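PDB 4ZM6: N-acetyl-beta-D glucosaminidase from Rhizomucor miehei CAU432, which probably hydrolyses terminal N-acetyl-beta-D-glucosaminides as a family 3 glycoside hydrolase and also carries a GCN5-related glucosamine N-acetyltransferase region that binds acetyl-CoA. Local coordinates for residues 50-55 and 90-95; 65-70 and 341-346; 81-86 and 167-172; 94-99 and 112-117; 122-127 and 352-357. All blocks are in the same frame, centred on the assembly; numbering follows the deposited sequence.

Interaction 1: residues 50-55 and 90-95; sequences ATPKQV and GDSGTY
Ser92 pushes its short side chain into the elbow formed by Thr51 and Pro52, and nearly all of the contact runs through this one residue. Ser92 CB sits against the proline ring, 3.7 Å from Pro52 CD, while Pro52 CG lies 3.9 Å from the backbone Ser92 O. The ring thus touches both the side chain and the main chain of the serine. A first torsion that sets the hydroxyl opposite the carbonyl carbon and beside the backbone N (chi1 -44°) places Ser92 OG 3.7 Å from Thr51 CA. It makes no hydrogen bond there: Thr51 OG1 and Ser92 OG stay 4.1 Å apart, and the Ser92 hydroxyl is bonded instead to Leu89 O in its own loop. Thr51 occupies the N-cap position, but its side chain does no capping. Its carbonyl opens the helix by accepting from Val55, with Val55 N to Thr51 O at 3.0 Å. The contact is therefore a small van der Waals fit at the surface. It lays the loop between strand 76-79 and helix 99-105 against the first turn of helix 52-68, where Pro52 also touches Leu352 in the loop leading to helix 357-368.

Interaction 2: residues 65-70 and 341-346; sequences IARNAG and LNWDDV
The indole of Trp343 carries the guanidinium of Arg67 over one face, and the aliphatic part of the same arginine continues across the six-membered ring. Arg67 CZ is 3.9 Å from the centroid of the five-membered ring and 15° off its normal, a cation-pi contact. NH1 sits above the plane, toward the rim; seen from the arginine, its own face looks at Trp343 CB. The two planes are not stacked flat but turned 34° from each other. Arg67 CD makes a CH-pi contact, 4.1 Å from the centroid of the six-membered ring. At the far end of the indole, Trp343 CH2 meets Ala66 CB at 4.2 Å. NH1 and NE1 come close, yet both are donors and share no bond: the indole N-H is used by Lys72 O. That bond helps to set the rotation of the ring. With CG opposite the backbone N (chi1 -177°) and a bend at the next torsion, Arg67 folds along the indole. At the start of the tryptophan's helix, the Asn342 side chain caps through a weak bond from Asp345 N, and Asn342 ND2 donates to Asp345 OD2 at 3.1 Å. Helix 52-68 ends in a Schellman motif at Gly70. It is the helix of a beta-alpha-beta crossover between strands 41-44 and 76-79, the repeating unit of TIM-barrel folds, here met near its C-terminal end by an aromatic of helix 343-348.

Interaction 3: residues 81-86 and 167-172; sequences QENGVV and EGYQRG
Gln81 and Tyr169 mark the closest approach of the two backbones, and even there the CA atoms are 10.7 Å apart, so the distance is bridged by a long side chain and not by main chain. Segment 81-86 is an irregular turn in which Asn83 has a positive phi of 98°, and a weak bond from Asn83 N to Val86 O closes it. Segment 167-172 is the last stretch of a helix, with Arg171 N to Glu167 O at 2.7 Å, and Gly172 leaves the helical conformation. Tyr169 reaches across. Its CG is turned opposite its carbonyl carbon (chi1 -72°), and the phenol points its hydroxyl at the loop. Tyr169 OH lies 3.6 Å from the backbone Gln81 O, an atom that accepts a hydrogen bond from Asn130 ND2. The amide of Asn83 approaches from the opposite direction, at the edge of the ring and near its plane, with amide and ring planes 26° apart. On another side of the helix Arg171 NH1 and Glu167 OE1 form a salt bridge at 2.6 Å, and both residues have further partners, Glu167 in Arg640 and Arg171 in the terminal carboxylate of Phe858. The contact is buried within the family 3 N-terminal domain, a member of the TIM-barrel clan, whose parallel strand 76-79 leads into this loop. Helix 108-125 runs beside it, and its Ala115 and Ile118 pack on the tyrosine. Helix 155-171 thereby reaches the loop that follows strand 76-79.

Interaction 4: residues 94-99 and 112-117; sequences TYLPGN and RNVAMA
Leu96 and Val114 form the close-packed half of this contact. Leu96 CB lies 3.8 Å from Val114 CG1, and the leucine then runs on along the helix until CD1 reaches the methyl of Ala117, with Leu96 CD1 3.9 Å from Ala117 CB. On the way Leu96 CD1 passes 4.0 Å from the backbone Val114 O, so the branch lies across one helical turn, between residues 114 and 117. The other half is looser. Pro97 crosses the valine at a slant with Pro97 CD 4.2 Å from Val114 CG2, and its carbonyl comes no nearer than 4.1 Å, from Pro97 O to Val114 CG1. Because CG1 stands opposite the valine backbone N (chi1 165°), one methyl serves the leucine and the other the proline ring. All four touching residues are buried and wholly apolar in their side chains; the less enclosed positions lie on the flanks. There Asn113, partly exposed, accepts from Arg112 NH2 through its OD1, which lies in the plane of the guanidinium, and its amide nitrogen donates to Lys677 O of the acetyltransferase region. Leu367 of helix 357-368 and Gln165 of helix 155-171 touch Val114 as well. This is aliphatic loop-on-helix packing within the N-terminal domain of family 3 glycoside hydrolases, which belongs to the TIM-barrel clan; the loop follows strand 76-79 and the helix is 108-125.

Interaction 5: residues 122-127 and 352-357; sequences LLTLGM and LKTMGS
Thr124 and Met355 meet where the last turn of helix 108-125, part of the TIM-barrel domain of family 3 glycoside hydrolases, touches the loop that leads into helix 357-368. Thr124 is the side chain to follow. Thr124 CB already faces the loop, 4.0 Å from Met355 CG and 4.1 Å from Thr354 OG1. From there the chain forks. OG1 goes to the methionine: it lies beside Met355 CG, and Met355 SD is 3.9 Å from Thr124 OG1. With OG1 between backbone N and carbonyl carbon (chi1 61°), the hydroxyl is also turned back to its own helix, where it bonds to Glu121 O. The methyl takes the other branch, Thr124 CG2 coming within 3.4 Å of Thr354 OG1 and 3.9 Å of Thr354 O. Those two threonines slide past each other in opposite directions without bonding, for the Thr354 hydroxyl is held by Asp351 O, while Thr354 O accepts from Lys120 NZ. Both hydroxyls and Thr354 O thus have partners outside the contact, and the interface itself is van der Waals. Gly126, with a positive phi of 108°, is the first residue to leave the helical conformation. Next to the threonine, Leu125 crosses Met355 at about a right angle; one of its two methyls does the touching, with Leu125 CD2 3.9 Å from Met355 SD.

In the fold
Interactions 3 and 4 are the buried ones. They lie side by side, their centres 6 Å apart, and touch through Tyr169 and Ala115, yet a phenol tip among polar atoms serves the first and purely aliphatic packing the second. Interaction 1 is a surface contact, and interactions 2 and 5 are partly buried. Helix 52-68 is used near both its ends, by Pro52 in interaction 1 and by Arg67 in interaction 2, the latter the one cation-pi contact of the set. Helix 108-125 serves interactions 4 and 5. Val55 and Leu125 bring interactions 1 and 5 together, whereas interaction 2 touches none of the others.

Interaction 1: residues 50-55 and 90-95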
# COMPACT_ATOMS: atom_id res chain seq x y z
N ALA A 50 15.25 -34.58 -25.02
CA ALA A 50 14.83 -35.73 -25.81
C ALA A 50 13.54 -36.26 -25.21
O ALA A 50 12.47 -36.14 -25.80
CB ALA A 50 15.90 -36.81 -25.84
N THR A 51 13.66 -36.83 -24.01
CA THR A 51 12.54 -37.46 -23.31
C THR A 51 13.05 -37.93 -21.94
O THR A 51 14.26 -38.15 -21.77
CB THR A 51 11.92 -38.60 -24.17
OG1 THR A 51 10.49 -38.50 -24.15
CG2 THR A 51 12.37 -40.01 -23.71
N PRO A 52 12.14 -38.09 -20.95
CA PRO A 52 12.49 -38.24 -19.53
C PRO A 52 13.72 -39.10 -19.22
O PRO A 52 14.59 -38.67 -18.46
CB PRO A 52 11.23 -38.89 -18.94
CG PRO A 52 10.12 -38.38 -19.79
CD PRO A 52 10.69 -38.26 -21.17
N LYS A 53 13.79 -40.29 -19.81
CA LYS A 53 14.94 -41.17 -19.61
C LYS A 53 16.23 -40.53 -20.11
O LYS A 53 17.25 -40.53 -19.42
CB LYS A 53 14.72 -42.52 -20.32
CG LYS A 53 13.71 -43.43 -19.65
CD LYS A 53 13.94 -44.88 -20.03
CE LYS A 53 12.95 -45.82 -19.34
NZ LYS A 53 13.28 -47.25 -19.59
N GLN A 54 16.16 -39.96 -21.32
CA GLN A 54 17.31 -39.34 -21.96
C GLN A 54 17.81 -38.14 -21.17
O GLN A 54 19.02 -37.89 -21.10
CB GLN A 54 16.97 -38.89 -23.38
CG GLN A 54 18.05 -39.16 -24.41
CD GLN A 54 17.98 -40.56 -25.02
OE1 GLN A 54 17.17 -41.40 -24.61
NE2 GLN A 54 18.83 -40.82 -26.01
N VAL A 55 16.88 -37.40 -20.57
CA VAL A 55 17.22 -36.19 -19.83
C VAL A 55 17.88 -36.52 -18.49
O VAL A 55 18.85 -35.88 -18.11
CB VAL A 55 15.99 -35.29 -19.60
CG1 VAL A 55 16.39 -34.00 -18.89
CG2 VAL A 55 15.30 -34.98 -20.92
N GLY A 90 7.87 -30.13 -23.25
CA GLY A 90 7.09 -30.65 -24.37
C GLY A 90 6.08 -31.71 -23.96
O GLY A 90 5.03 -31.38 -23.40
N ASP A 91 6.39 -32.97 -24.27
CA ASP A 91 5.56 -34.11 -23.88
C ASP A 91 6.18 -34.89 -22.72
O ASP A 91 5.55 -35.79 -22.16
CB ASP A 91 5.38 -35.07 -25.06
CG ASP A 91 4.69 -34.42 -26.23
OD1 ASP A 91 3.73 -33.64 -26.01
OD2 ASP A 91 5.10 -34.68 -27.38
N SER A 92 7.42 -34.55 -22.37
CA SER A 92 8.11 -35.18 -21.25
C SER A 92 7.44 -34.82 -19.92
O SER A 92 7.40 -35.64 -19.01
CB SER A 92 9.58 -34.74 -21.23
OG SER A 92 10.15 -34.76 -22.52
N GLY A 93 6.91 -33.60 -19.84
CA GLY A 93 6.24 -33.10 -18.64
C GLY A 93 4.84 -32.58 -18.93
O GLY A 93 4.44 -32.43 -20.08
N THR A 94 4.10 -32.28 -17.86
CA THR A 94 2.70 -31.89 -17.98
C THR A 94 2.52 -30.48 -18.53
O THR A 94 3.32 -29.59 -18.24
CB THR A 94 2.00 -31.98 -16.61
OG1 THR A 94 2.25 -33.27 -16.03
CG2 THR A 94 0.49 -31.77 -16.75
N TYR A 95 1.48 -30.29 -19.34
CA TYR A 95 1.03 -28.95 -19.72
C TYR A 95 0.25 -28.34 -18.56
O TYR A 95 -0.84 -28.80 -18.23
CB TYR A 95 0.12 -28.99 -20.96
CG TYR A 95 0.84 -29.26 -22.27
CD1 TYR A 95 1.57 -28.26 -22.90
CD2 TYR A 95 0.79 -30.51 -22.87
CE1 TYR A 95 2.23 -28.50 -24.09
CE2 TYR A 95 1.45 -30.76 -24.06
CZ TYR A 95 2.17 -29.75 -24.67
OH TYR A 95 2.84 -29.98 -25.85

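Interaction 2: residues 65-70 and 341-346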
# COMPACT_ATOMS: atom_id res chain seq x y z
N ILE A 65 30.79 -35.73 -15.16
CA ILE A 65 31.98 -35.07 -15.71
C ILE A 65 32.45 -33.93 -14.81
O ILE A 65 33.65 -33.70 -14.66
CB ILE A 65 31.70 -34.55 -17.14
CG1 ILE A 65 31.55 -35.74 -18.11
CG2 ILE A 65 32.81 -33.62 -17.62
CD1 ILE A 65 30.74 -35.42 -19.34
N ALA A 66 31.50 -33.21 -14.22
CA ALA A 66 31.80 -32.11 -13.31
C ALA A 66 32.50 -32.59 -12.04
O ALA A 66 33.42 -31.92 -11.55
CB ALA A 66 30.53 -31.35 -12.96
N ARG A 67 32.06 -33.73 -11.51
CA ARG A 67 32.65 -34.27 -10.28
C ARG A 67 34.04 -34.85 -10.52
O ARG A 67 34.96 -34.60 -9.73
CB ARG A 67 31.74 -35.34 -9.67
CG ARG A 67 32.26 -35.89 -8.34
CD ARG A 67 31.12 -36.22 -7.39
NE ARG A 67 31.54 -36.43 -6.01
CZ ARG A 67 31.97 -35.47 -5.18
NH1 ARG A 67 32.09 -34.21 -5.59
NH2 ARG A 67 32.30 -35.78 -3.93
N ASN A 68 34.18 -35.62 -11.60
CA ASN A 68 35.49 -36.14 -12.01
C ASN A 68 36.50 -35.03 -12.26
O ASN A 68 37.68 -35.17 -11.93
CB ASN A 68 35.36 -37.01 -13.27
CG ASN A 68 34.96 -38.45 -12.97
OD1 ASN A 68 34.86 -38.86 -11.81
ND2 ASN A 68 34.75 -39.22 -14.03
N ALA A 69 36.02 -33.92 -12.83
CA ALA A 69 36.88 -32.77 -13.14
C ALA A 69 37.28 -31.93 -11.92
O ALA A 69 38.01 -30.96 -12.06
CB ALA A 69 36.21 -31.89 -14.18
N GLY A 70 36.77 -32.29 -10.73
CA GLY A 70 37.24 -31.71 -9.47
C GLY A 70 36.54 -30.43 -9.03
O GLY A 70 37.14 -29.63 -8.31
N LEU A 341 22.09 -27.08 -3.81
CA LEU A 341 22.90 -28.15 -4.40
C LEU A 341 23.76 -28.90 -3.38
O LEU A 341 24.38 -28.29 -2.51
CB LEU A 341 23.80 -27.58 -5.51
CG LEU A 341 23.10 -26.70 -6.56
CD1 LEU A 341 24.11 -26.15 -7.55
CD2 LEU A 341 22.01 -27.47 -7.29
N ASN A 342 23.77 -30.22 -3.49
CA ASN A 342 24.70 -31.07 -2.75
C ASN A 342 24.97 -32.34 -3.56
O ASN A 342 24.07 -32.88 -4.19
CB ASN A 342 24.15 -31.40 -1.35
CG ASN A 342 23.08 -32.46 -1.38
OD1 ASN A 342 23.37 -33.66 -1.46
ND2 ASN A 342 21.82 -32.04 -1.29
N TRP A 343 26.22 -32.80 -3.52
CA TRP A 343 26.68 -33.85 -4.43
C TRP A 343 25.90 -35.16 -4.35
O TRP A 343 25.69 -35.81 -5.38
CB TRP A 343 28.18 -34.11 -4.22
CG TRP A 343 29.05 -33.10 -4.88
CD1 TRP A 343 29.87 -32.19 -4.28
CD2 TRP A 343 29.18 -32.89 -6.29
NE1 TRP A 343 30.51 -31.43 -5.23
CE2 TRP A 343 30.10 -31.83 -6.47
CE3 TRP A 343 28.61 -33.48 -7.42
CZ2 TRP A 343 30.47 -31.37 -7.73
CZ3 TRP A 343 28.98 -33.02 -8.68
CH2 TRP A 343 29.90 -31.97 -8.82
N ASP A 344 25.47 -35.54 -3.15
CA ASP A 344 24.82 -36.84 -2.94
C ASP A 344 23.57 -37.01 -3.82
O ASP A 344 23.59 -37.81 -4.75
CB ASP A 344 24.45 -37.05 -1.47
CG ASP A 344 25.68 -37.18 -0.57
OD1 ASP A 344 26.53 -36.27 -0.59
OD2 ASP A 344 25.78 -38.19 0.16
N ASP A 345 22.52 -36.24 -3.53
CA ASP A 345 21.25 -36.39 -4.26
C ASP A 345 21.27 -35.79 -5.68
O ASP A 345 20.38 -36.07 -6.49
CB ASP A 345 20.07 -35.81 -3.45
CG ASP A 345 20.29 -34.37 -3.02
OD1 ASP A 345 21.25 -33.73 -3.48
OD2 ASP A 345 19.48 -33.89 -2.20
N VAL A 346 22.29 -34.99 -5.97
CA VAL A 346 22.52 -34.47 -7.32
C VAL A 346 23.01 -35.59 -8.25
O VAL A 346 22.70 -35.59 -9.45
CB VAL A 346 23.50 -33.27 -7.27
CG1 VAL A 346 24.06 -32.94 -8.64
CG2 VAL A 346 22.82 -32.04 -6.68

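Interaction 3: residues 81-86 and 167-172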
# COMPACT_ATOMS: atom_id res chain seq x y z
N GLN A 81 11.38 -22.68 -18.36
CA GLN A 81 10.08 -23.36 -18.28
C GLN A 81 8.99 -22.42 -17.75
O GLN A 81 8.70 -22.40 -16.56
CB GLN A 81 10.19 -24.62 -17.42
CG GLN A 81 8.92 -25.47 -17.37
CD GLN A 81 8.44 -25.91 -18.74
OE1 GLN A 81 9.22 -26.01 -19.69
NE2 GLN A 81 7.14 -26.18 -18.86
N GLU A 82 8.40 -21.64 -18.66
CA GLU A 82 7.37 -20.67 -18.30
C GLU A 82 5.95 -21.25 -18.38
O GLU A 82 5.02 -20.66 -17.83
CB GLU A 82 7.49 -19.43 -19.19
CG GLU A 82 8.79 -18.67 -18.98
CD GLU A 82 8.93 -17.46 -19.87
OE1 GLU A 82 10.07 -17.08 -20.16
OE2 GLU A 82 7.90 -16.89 -20.29
N ASN A 83 5.81 -22.37 -19.10
CA ASN A 83 4.63 -23.25 -19.06
C ASN A 83 3.58 -23.08 -20.17
O ASN A 83 3.14 -24.08 -20.76
CB ASN A 83 3.93 -23.25 -17.68
CG ASN A 83 4.81 -23.83 -16.59
OD1 ASN A 83 4.98 -23.23 -15.53
ND2 ASN A 83 5.36 -25.02 -16.85
N GLY A 84 3.18 -21.85 -20.46
CA GLY A 84 2.13 -21.63 -21.46
C GLY A 84 2.61 -21.86 -22.88
O GLY A 84 2.79 -23.01 -23.31
N VAL A 85 2.82 -20.77 -23.60
CA VAL A 85 3.34 -20.84 -24.96
C VAL A 85 4.78 -21.37 -24.97
O VAL A 85 5.12 -22.24 -25.78
CB VAL A 85 3.21 -19.49 -25.72
CG1 VAL A 85 1.74 -19.15 -25.95
CG2 VAL A 85 3.91 -18.35 -24.99
N VAL A 86 5.61 -20.88 -24.04
CA VAL A 86 7.03 -21.30 -23.92
C VAL A 86 7.17 -22.42 -22.88
O VAL A 86 6.77 -22.26 -21.73
CB VAL A 86 8.00 -20.10 -23.64
CG1 VAL A 86 7.29 -18.86 -23.09
CG2 VAL A 86 9.16 -20.49 -22.73
N GLU A 167 7.66 -18.68 -4.82
CA GLU A 167 7.46 -19.59 -3.70
C GLU A 167 7.37 -21.02 -4.23
O GLU A 167 8.19 -21.86 -3.90
CB GLU A 167 6.19 -19.23 -2.89
CG GLU A 167 5.69 -20.35 -1.98
CD GLU A 167 4.66 -19.89 -0.96
OE1 GLU A 167 4.06 -20.75 -0.29
OE2 GLU A 167 4.45 -18.67 -0.80
N GLY A 168 6.37 -21.27 -5.08
CA GLY A 168 6.12 -22.62 -5.60
C GLY A 168 7.35 -23.33 -6.13
O GLY A 168 7.62 -24.47 -5.76
N TYR A 169 8.10 -22.65 -6.99
CA TYR A 169 9.28 -23.23 -7.61
C TYR A 169 10.34 -23.54 -6.57
O TYR A 169 10.86 -24.65 -6.53
CB TYR A 169 9.88 -22.29 -8.67
CG TYR A 169 9.08 -22.17 -9.95
CD1 TYR A 169 8.69 -23.30 -10.67
CD2 TYR A 169 8.73 -20.93 -10.46
CE1 TYR A 169 7.97 -23.19 -11.85
CE2 TYR A 169 8.00 -20.80 -11.63
CZ TYR A 169 7.63 -21.93 -12.33
OH TYR A 169 6.91 -21.80 -13.49
N GLN A 170 10.65 -22.55 -5.74
CA GLN A 170 11.72 -22.67 -4.74
C GLN A 170 11.34 -23.60 -3.60
O GLN A 170 12.20 -24.19 -2.94
CB GLN A 170 12.09 -21.30 -4.20
CG GLN A 170 12.65 -20.39 -5.28
CD GLN A 170 13.10 -19.05 -4.74
OE1 GLN A 170 12.69 -18.61 -3.67
NE2 GLN A 170 13.96 -18.39 -5.49
N ARG A 171 10.04 -23.74 -3.37
CA ARG A 171 9.53 -24.68 -2.39
C ARG A 171 9.88 -26.11 -2.81
O ARG A 171 10.13 -26.97 -1.96
CB ARG A 171 8.01 -24.51 -2.27
CG ARG A 171 7.44 -24.88 -0.93
CD ARG A 171 6.57 -23.76 -0.40
NE ARG A 171 6.16 -24.03 0.97
CZ ARG A 171 5.73 -23.12 1.83
NH1 ARG A 171 5.67 -21.83 1.50
NH2 ARG A 171 5.38 -23.50 3.06
N GLY A 172 9.90 -26.35 -4.12
CA GLY A 172 10.33 -27.63 -4.68
C GLY A 172 11.84 -27.74 -4.93
O GLY A 172 12.27 -28.53 -5.77

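Interaction 4: residues 94-99 and 112-117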
# COMPACT_ATOMS: atom_id res chain seq x y z
N THR A 94 4.10 -32.28 -17.86
CA THR A 94 2.70 -31.89 -17.98
C THR A 94 2.52 -30.48 -18.53
O THR A 94 3.32 -29.59 -18.24
CB THR A 94 2.00 -31.98 -16.61
OG1 THR A 94 2.25 -33.27 -16.03
CG2 THR A 94 0.49 -31.77 -16.75
N TYR A 95 1.48 -30.29 -19.34
CA TYR A 95 1.03 -28.95 -19.72
C TYR A 95 0.25 -28.34 -18.56
O TYR A 95 -0.84 -28.80 -18.23
CB TYR A 95 0.12 -28.99 -20.96
CG TYR A 95 0.84 -29.26 -22.27
CD1 TYR A 95 1.57 -28.26 -22.90
CD2 TYR A 95 0.79 -30.51 -22.87
CE1 TYR A 95 2.23 -28.50 -24.09
CE2 TYR A 95 1.45 -30.76 -24.06
CZ TYR A 95 2.17 -29.75 -24.67
OH TYR A 95 2.84 -29.98 -25.85
N LEU A 96 0.80 -27.31 -17.94
CA LEU A 96 0.07 -26.54 -16.93
C LEU A 96 0.00 -25.08 -17.36
O LEU A 96 0.88 -24.61 -18.08
CB LEU A 96 0.73 -26.68 -15.55
CG LEU A 96 0.75 -28.10 -14.98
CD1 LEU A 96 1.79 -28.20 -13.87
CD2 LEU A 96 -0.62 -28.51 -14.48
N PRO A 97 -1.05 -24.36 -16.94
CA PRO A 97 -1.30 -22.99 -17.39
C PRO A 97 -0.09 -22.06 -17.32
O PRO A 97 0.56 -21.97 -16.28
CB PRO A 97 -2.40 -22.51 -16.45
CG PRO A 97 -3.13 -23.74 -16.07
CD PRO A 97 -2.09 -24.82 -16.00
N GLY A 98 0.19 -21.38 -18.43
CA GLY A 98 1.21 -20.33 -18.47
C GLY A 98 0.70 -19.05 -17.83
O GLY A 98 -0.43 -19.00 -17.34
N ASN A 99 1.51 -18.01 -17.88
CA ASN A 99 1.27 -16.84 -17.05
C ASN A 99 -0.10 -16.16 -17.24
O ASN A 99 -0.90 -16.17 -16.31
CB ASN A 99 2.43 -15.84 -17.16
CG ASN A 99 3.60 -16.19 -16.25
OD1 ASN A 99 3.76 -17.34 -15.83
ND2 ASN A 99 4.43 -15.20 -15.94
N ARG A 112 0.74 -21.00 -7.54
CA ARG A 112 1.73 -21.56 -6.62
C ARG A 112 1.83 -23.05 -6.86
O ARG A 112 2.92 -23.58 -7.04
CB ARG A 112 1.33 -21.29 -5.16
CG ARG A 112 2.31 -21.82 -4.12
CD ARG A 112 1.64 -22.06 -2.77
NE ARG A 112 0.63 -23.12 -2.84
CZ ARG A 112 -0.26 -23.40 -1.88
NH1 ARG A 112 -0.28 -22.71 -0.74
NH2 ARG A 112 -1.14 -24.38 -2.06
N ASN A 113 0.67 -23.70 -6.88
CA ASN A 113 0.61 -25.14 -7.12
C ASN A 113 1.21 -25.55 -8.45
O ASN A 113 1.90 -26.56 -8.54
CB ASN A 113 -0.83 -25.63 -7.01
CG ASN A 113 -1.34 -25.59 -5.58
OD1 ASN A 113 -0.56 -25.69 -4.63
ND2 ASN A 113 -2.64 -25.43 -5.42
N VAL A 114 0.95 -24.77 -9.50
CA VAL A 114 1.54 -25.05 -10.80
C VAL A 114 3.06 -25.07 -10.70
O VAL A 114 3.70 -25.98 -11.20
CB VAL A 114 1.07 -24.03 -11.87
CG1 VAL A 114 1.95 -24.09 -13.10
CG2 VAL A 114 -0.37 -24.31 -12.24
N ALA A 115 3.63 -24.06 -10.04
CA ALA A 115 5.07 -23.97 -9.89
C ALA A 115 5.64 -25.13 -9.08
O ALA A 115 6.71 -25.66 -9.40
CB ALA A 115 5.45 -22.63 -9.27
N MET A 116 4.92 -25.54 -8.03
CA MET A 116 5.34 -26.66 -7.20
C MET A 116 5.37 -27.94 -8.03
O MET A 116 6.36 -28.67 -8.02
CB MET A 116 4.38 -26.86 -6.03
CG MET A 116 4.41 -25.74 -5.00
SD MET A 116 3.15 -25.96 -3.73
CE MET A 116 4.02 -27.10 -2.65
N ALA A 117 4.27 -28.19 -8.75
CA ALA A 117 4.15 -29.34 -9.64
C ALA A 117 5.26 -29.39 -10.70
O ALA A 117 5.79 -30.47 -11.00
CB ALA A 117 2.80 -29.33 -10.32

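Interaction 5: residues 122-127 and 352-357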
# COMPACT_ATOMS: atom_id res chain seq x y z
N LEU A 122 10.84 -31.02 -12.84
CA LEU A 122 12.17 -30.57 -13.22
C LEU A 122 13.28 -31.15 -12.34
O LEU A 122 14.34 -31.52 -12.83
CB LEU A 122 12.25 -29.03 -13.19
CG LEU A 122 11.51 -28.28 -14.30
CD1 LEU A 122 11.47 -26.79 -13.98
CD2 LEU A 122 12.17 -28.50 -15.65
N LEU A 123 13.02 -31.26 -11.04
CA LEU A 123 14.04 -31.73 -10.09
C LEU A 123 14.37 -33.21 -10.26
O LEU A 123 15.53 -33.60 -10.12
CB LEU A 123 13.63 -31.44 -8.65
CG LEU A 123 14.68 -31.69 -7.56
CD1 LEU A 123 15.99 -30.98 -7.86
CD2 LEU A 123 14.16 -31.28 -6.19
N THR A 124 13.36 -34.03 -10.56
CA THR A 124 13.59 -35.45 -10.78
C THR A 124 14.41 -35.68 -12.05
O THR A 124 15.25 -36.58 -12.11
CB THR A 124 12.27 -36.25 -10.87
OG1 THR A 124 11.50 -35.76 -11.97
CG2 THR A 124 11.47 -36.13 -9.58
N LEU A 125 14.19 -34.84 -13.07
CA LEU A 125 14.93 -34.92 -14.33
C LEU A 125 16.35 -34.35 -14.24
O LEU A 125 17.16 -34.57 -15.15
CB LEU A 125 14.17 -34.21 -15.45
CG LEU A 125 12.76 -34.71 -15.77
CD1 LEU A 125 12.14 -33.89 -16.90
CD2 LEU A 125 12.76 -36.19 -16.13
N GLY A 126 16.65 -33.62 -13.17
CA GLY A 126 17.98 -33.03 -12.98
C GLY A 126 18.03 -31.53 -13.17
O GLY A 126 19.09 -30.93 -12.96
N MET A 127 16.92 -30.91 -13.58
CA MET A 127 16.83 -29.44 -13.62
C MET A 127 16.67 -28.90 -12.22
O MET A 127 15.81 -29.34 -11.46
CB MET A 127 15.64 -28.94 -14.45
CG MET A 127 16.01 -28.58 -15.87
SD MET A 127 16.30 -30.07 -16.82
CE MET A 127 14.62 -30.59 -17.16
N LEU A 352 11.92 -42.47 -11.96
CA LEU A 352 11.11 -41.77 -12.95
C LEU A 352 9.64 -41.60 -12.53
O LEU A 352 8.97 -40.67 -12.99
CB LEU A 352 11.17 -42.51 -14.29
CG LEU A 352 10.85 -41.70 -15.55
CD1 LEU A 352 11.95 -40.69 -15.82
CD2 LEU A 352 10.65 -42.63 -16.74
N LYS A 353 9.15 -42.48 -11.66
CA LYS A 353 7.75 -42.43 -11.20
C LYS A 353 7.51 -41.40 -10.10
O LYS A 353 6.36 -41.15 -9.74
CB LYS A 353 7.30 -43.81 -10.71
CG LYS A 353 7.38 -44.91 -11.75
CD LYS A 353 8.55 -45.85 -11.50
CE LYS A 353 8.87 -46.70 -12.73
NZ LYS A 353 10.08 -47.55 -12.50
N THR A 354 8.58 -40.80 -9.58
CA THR A 354 8.46 -39.75 -8.55
C THR A 354 8.13 -38.36 -9.14
O THR A 354 7.99 -37.40 -8.39
CB THR A 354 9.74 -39.65 -7.68
OG1 THR A 354 10.86 -39.27 -8.48
CG2 THR A 354 10.02 -40.98 -6.99
N MET A 355 8.03 -38.27 -10.46
CA MET A 355 7.33 -37.15 -11.09
C MET A 355 5.86 -37.34 -10.79
O MET A 355 5.35 -38.45 -10.89
CB MET A 355 7.52 -37.16 -12.61
CG MET A 355 8.94 -36.93 -13.07
SD MET A 355 9.07 -36.68 -14.85
CE MET A 355 8.15 -38.10 -15.46
N GLY A 356 5.17 -36.26 -10.43
CA GLY A 356 3.75 -36.37 -10.10
C GLY A 356 2.86 -36.52 -11.32
O GLY A 356 1.77 -35.95 -11.35
N SER A 357 3.30 -37.30 -12.31
CA SER A 357 2.67 -37.30 -13.63
C SER A 357 1.16 -37.42 -13.58
O SER A 357 0.45 -36.60 -14.17
CB SER A 357 3.25 -38.42 -14.50
OG SER A 357 4.54 -38.07 -14.97